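Local coordinates for protein 5-Carboxyvanillate Decarboxylase (Novosphingobium aromaticivorans, PDB 4QRN) that probably removes the 5-carboxyl group of 5-carboxyvanillate as carbon dioxide, leaving vanillate, in an active site that holds a manganese ion, at residues A[70-75]-A[79-84]. Sequence-based numbering, arbitrary orientation. Where two conformers were deposited one is given.
With 1DF (4-hydroxy-3-methoxy-5-nitrobenzoic acid), chain F.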
ATOM      1  N   TRP A  70      -5.388  -4.968  20.648  1.00  8.49           N
ATOM      2  CA  TRP A  70      -6.248  -4.887  21.819  1.00  8.65           C
ATOM      3  C   TRP A  70      -5.473  -5.074  23.120  1.00  8.86           C
ATOM      4  O   TRP A  70      -5.882  -4.546  24.138  1.00  9.46           O
ATOM      5  CB  TRP A  70      -7.492  -5.797  21.671  1.00  8.84           C
ATOM      6  CG  TRP A  70      -8.434  -5.074  20.749  1.00  8.07           C
ATOM      7  CD1 TRP A  70      -8.689  -5.330  19.429  1.00  8.42           C
ATOM      8  CD2 TRP A  70      -9.103  -3.861  21.059  1.00  8.46           C
ATOM      9  NE1 TRP A  70      -9.507  -4.351  18.899  1.00  9.11           N
ATOM     10  CE2 TRP A  70      -9.765  -3.437  19.883  1.00  8.80           C
ATOM     11  CE3 TRP A  70      -9.203  -3.079  22.217  1.00  9.92           C
ATOM     12  CZ2 TRP A  70     -10.490  -2.268  19.826  1.00  9.79           C
ATOM     13  CZ3 TRP A  70      -9.958  -1.918  22.151  1.00 10.98           C
ATOM     14  CH2 TRP A  70     -10.586  -1.540  20.967  1.00 10.74           C
ATOM     15  N   GLY A  71      -4.330  -5.758  23.095  1.00  9.64           N
ATOM     16  CA  GLY A  71      -3.432  -5.682  24.239  1.00 11.30           C
ATOM     17  C   GLY A  71      -3.059  -4.221  24.487  1.00 11.86           C
ATOM     18  O   GLY A  71      -2.998  -3.733  25.624  1.00 14.67           O
ATOM     19  N   PHE A  72      -2.831  -3.481  23.408  1.00 10.89           N
ATOM     20  CA  PHE A  72      -2.514  -2.051  23.527  1.00 11.62           C
ATOM     21  C   PHE A  72      -3.710  -1.236  24.024  1.00 10.84           C
ATOM     22  O   PHE A  72      -3.638  -0.606  25.082  1.00 11.75           O
ATOM     23  CB  PHE A  72      -1.981  -1.487  22.194  1.00 11.67           C
ATOM     24  CG  PHE A  72      -1.667  -0.009  22.239  1.00 11.15           C
ATOM     25  CD1 PHE A  72      -0.558   0.449  22.946  1.00 12.07           C
ATOM     26  CD2 PHE A  72      -2.480   0.922  21.602  1.00 12.10           C
ATOM     27  CE1 PHE A  72      -0.262   1.813  22.987  1.00 12.20           C
ATOM     28  CE2 PHE A  72      -2.194   2.279  21.650  1.00 12.77           C
ATOM     29  CZ  PHE A  72      -1.081   2.725  22.349  1.00 13.12           C
ATOM     30  N   TYR A  73      -4.826  -1.235  23.305  1.00  9.94           N
ATOM     31  CA  TYR A  73      -5.891  -0.322  23.714  1.00 10.56           C
ATOM     32  C   TYR A  73      -6.510  -0.694  25.045  1.00 10.62           C
ATOM     33  O   TYR A  73      -6.908   0.197  25.800  1.00 11.87           O
ATOM     34  CB  TYR A  73      -6.977  -0.149  22.623  1.00 10.34           C
ATOM     35  CG  TYR A  73      -6.447   0.683  21.489  1.00 10.24           C
ATOM     36  CD1 TYR A  73      -6.098   2.017  21.695  1.00 10.77           C
ATOM     37  CD2 TYR A  73      -6.250   0.138  20.233  1.00  9.49           C
ATOM     38  CE1 TYR A  73      -5.540   2.766  20.675  1.00 10.51           C
ATOM     39  CE2 TYR A  73      -5.695   0.887  19.214  1.00  9.92           C
ATOM     40  CZ  TYR A  73      -5.341   2.186  19.439  1.00 10.14           C
ATOM     41  OH  TYR A  73      -4.761   2.928  18.445  1.00 11.09           O
ATOM     42  N   ALA A  74      -6.604  -1.976  25.353  1.00 11.09           N
ATOM     43  CA  ALA A  74      -7.280  -2.356  26.579  1.00 12.53           C
ATOM     44  C   ALA A  74      -6.382  -2.258  27.811  1.00 14.33           C
ATOM     45  O   ALA A  74      -6.902  -2.210  28.920  1.00 16.28           O
ATOM     46  CB  ALA A  74      -7.845  -3.766  26.445  1.00 13.03           C
ATOM     47  N   GLN A  75      -5.058  -2.205  27.635  1.00 14.34           N
ATOM     48  CA  GLN A  75      -4.129  -2.233  28.781  1.00 16.84           C
ATOM     49  C   GLN A  75      -3.040  -1.149  28.805  1.00 13.70           C
ATOM     50  O   GLN A  75      -2.397  -0.957  29.826  1.00 14.70           O
ATOM     51  CB  GLN A  75      -3.459  -3.599  28.869  1.00 23.80           C
ATOM     52  CG  GLN A  75      -4.452  -4.750  28.870  1.00 32.24           C
ATOM     53  CD  GLN A  75      -3.775  -6.100  28.937  1.00 39.35           C
ATOM     54  OE1 GLN A  75      -4.080  -6.914  29.805  1.00 41.57           O
ATOM     55  NE2 GLN A  75      -2.853  -6.350  28.014  1.00 41.77           N
ATOM     56  N   GLU A  79      -1.651   7.994  27.454  1.00  9.00           N
ATOM     57  CA  GLU A  79      -2.735   8.951  27.364  1.00  9.45           C
ATOM     58  C   GLU A  79      -3.637   8.656  26.161  1.00  8.58           C
ATOM     59  O   GLU A  79      -4.869   8.693  26.262  1.00  9.60           O
ATOM     60  CB  GLU A  79      -2.113  10.340  27.277  1.00 11.31           C
ATOM     61  CG  GLU A  79      -3.057  11.489  27.303  1.00 13.90           C
ATOM     62  CD  GLU A  79      -2.312  12.842  27.464  1.00 16.01           C
ATOM     63  OE1 GLU A  79      -3.004  13.888  27.496  1.00 17.20           O
ATOM     64  OE2 GLU A  79      -1.039  12.873  27.561  1.00 16.46           O
ATOM     65  N   ARG A  80      -3.025   8.406  25.004  1.00  7.75           N
ATOM     66  CA  ARG A  80      -3.814   8.173  23.816  1.00  8.45           C
ATOM     67  C   ARG A  80      -4.709   6.935  23.970  1.00  7.99           C
ATOM     68  O   ARG A  80      -5.910   6.993  23.657  1.00  8.76           O
ATOM     69  CB  ARG A  80      -2.926   8.050  22.583  1.00  8.72           C
ATOM     70  CG  ARG A  80      -3.704   7.715  21.317  1.00  8.96           C
ATOM     71  CD  ARG A  80      -2.830   7.829  20.053  1.00  9.13           C
ATOM     72  NE  ARG A  80      -3.666   7.589  18.883  1.00  8.97           N
ATOM     73  CZ  ARG A  80      -3.965   6.386  18.394  1.00  8.17           C
ATOM     74  NH1 ARG A  80      -3.375   5.291  18.848  1.00  8.86           N
ATOM     75  NH2 ARG A  80      -4.876   6.301  17.432  1.00  8.08           N
ATOM     76  N   ALA A  81      -4.160   5.816  24.441  1.00  7.72           N
ATOM     77  CA  ALA A  81      -4.973   4.597  24.523  1.00  7.76           C
ATOM     78  C   ALA A  81      -6.086   4.746  25.541  1.00  7.95           C
ATOM     79  O   ALA A  81      -7.221   4.312  25.318  1.00  7.95           O
ATOM     80  CB  ALA A  81      -4.126   3.416  24.892  1.00  8.66           C
ATOM     81  N   THR A  82      -5.774   5.304  26.701  1.00  8.10           N
ATOM     82  CA  THR A  82      -6.780   5.353  27.744  0.68  8.71           C
ATOM     83  C   THR A  82      -7.938   6.254  27.346  1.00  8.54           C
ATOM     84  O   THR A  82      -9.090   5.935  27.638  1.00  9.56           O
ATOM     85  CB  THR A  82      -6.187   5.774  29.122  0.68 10.02           C
ATOM     86  OG1 THR A  82      -5.534   7.032  28.986  0.68 10.18           O
ATOM     87  CG2 THR A  82      -5.191   4.736  29.643  0.68 10.29           C
ATOM     88  N   GLN A  83      -7.658   7.374  26.692  1.00  9.10           N
ATOM     89  CA  GLN A  83      -8.736   8.242  26.232  1.00  9.97           C
ATOM     90  C   GLN A  83      -9.558   7.599  25.121  1.00  8.57           C
ATOM     91  O   GLN A  83     -10.779   7.767  25.070  1.00  9.46           O
ATOM     92  CB  GLN A  83      -8.148   9.561  25.749  1.00 15.18           C
ATOM     93  CG  GLN A  83      -7.731  10.502  26.846  1.00 24.54           C
ATOM     94  CD  GLN A  83      -8.890  10.887  27.750  1.00 34.13           C
ATOM     95  OE1 GLN A  83      -9.883  11.459  27.295  1.00 38.23           O
ATOM     96  NE2 GLN A  83      -8.774  10.567  29.035  1.00 36.45           N
ATOM     97  N   ILE A  84      -8.905   6.881  24.215  1.00  8.27           N
ATOM     98  CA  ILE A  84      -9.631   6.161  23.187  1.00  8.48           C
ATOM     99  C   ILE A  84     -10.589   5.149  23.792  1.00  7.92           C
ATOM    100  O   ILE A  84     -11.751   5.043  23.361  1.00  8.37           O
ATOM    101  CB  ILE A  84      -8.636   5.514  22.199  1.00  8.92           C
ATOM    102  CG1 ILE A  84      -8.123   6.608  21.243  1.00  9.71           C
ATOM    103  CG2 ILE A  84      -9.239   4.300  21.467  1.00  9.51           C
ATOM    104  CD1 ILE A  84      -6.928   6.203  20.397  1.00 10.60           C
TER
HETATM  105  C1  1DF F 402      -7.003   2.554  14.820  0.91  7.13           C
HETATM  106  CO1 1DF F 402      -7.330   3.249  13.690  0.91  7.49           C
HETATM  107  CO2 1DF F 402      -7.855   1.517  15.262  0.91  7.25           C
HETATM  108  CM1 1DF F 402      -8.592   2.927  13.089  0.91  7.35           C
HETATM  109  CM2 1DF F 402      -9.118   1.346  14.731  0.91  7.21           C
HETATM  110  OM  1DF F 402     -10.000   0.393  15.155  0.91  7.81           O
HETATM  111  CZ  1DF F 402      -9.573   2.145  13.692  0.91  6.97           C
HETATM  112  CC  1DF F 402      -5.739   2.800  15.558  0.91  7.68           C
HETATM  113  CV  1DF F 402      -9.495  -0.623  16.022  0.91  8.43           C
HETATM  114  O1  1DF F 402      -5.236   3.999  15.514  0.91  8.13           O
HETATM  115  O2  1DF F 402      -5.233   1.870  16.195  0.91  8.02           O
HETATM  116  O3  1DF F 402     -10.808   2.126  13.284  0.91  7.96           O
HETATM  117  N   1DF F 402      -8.699   3.309  11.638  0.91 10.98           N
HETATM  118  O11 1DF F 402      -9.635   2.992  10.959  0.91 12.10           O
HETATM  119  O22 1DF F 402      -7.685   3.842  11.107  0.91 12.55           O
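Tyr-73 and Arg-80 meet at the carboxylate of the bound 4-hydroxy-3-methoxy-5-nitrobenzoic acid, and each takes one of its oxygens. The phenol OH of Tyr-73 donates to ligand O2 at a short 2.5 Å, while Arg-80 NH2 gives a hydrogen to ligand O1 at 3.0 Å. A third bond closes the group: Arg-80 NH1 donates to Tyr-73 OH over 2.8 Å, moderately bent at 149°, with the oxygen tilted somewhat out of the guanidinium plane. The phenol thus accepts from the arginine and donates to the ligand.

Arg-80 gets there with CG turned away from the main-chain nitrogen (chi1 176°) and the chain running extended to NE, bringing the guanidinium edge to the phenol oxygen. Ile-84, one helical turn on, lays CD1 over the centre of a guanidinium face and also brings it to 3.7 Å from Tyr-73 CE1, oblique to that ring. Arg-80 NH2 has a second acceptor in the carbonyl of Tyr-339, whose ring meets that of Tyr-73 edge-to-face.

Behind this polar end, Ala-81 points its CB at segment 70-75 and touches both aromatic rings. Ala-81 CB sits over one face of the Phe-72 ring, 3.9 Å from Phe-72 CE2, and also meets Tyr-73 CD1. Phe-72 in turn places CD2 over the centre of a Tyr-73 face. Segments 70-75 and 79-84, joined by a three-residue loop, cross at -77° with their axes 8.1 Å apart, and the small Ala-81 side chain is consistent with that close approach. Ala-281 of the second subunit packs on Arg-80, and Arg-274 of that subunit also hydrogen-bonds the ligand.

The positive guanidinium, by donating to the phenol oxygen, would polarise its O-H and strengthen the short bond to O2. The carboxylate gripped here lies para to the ligand hydroxyl, consistent with holding the group that the reaction retains.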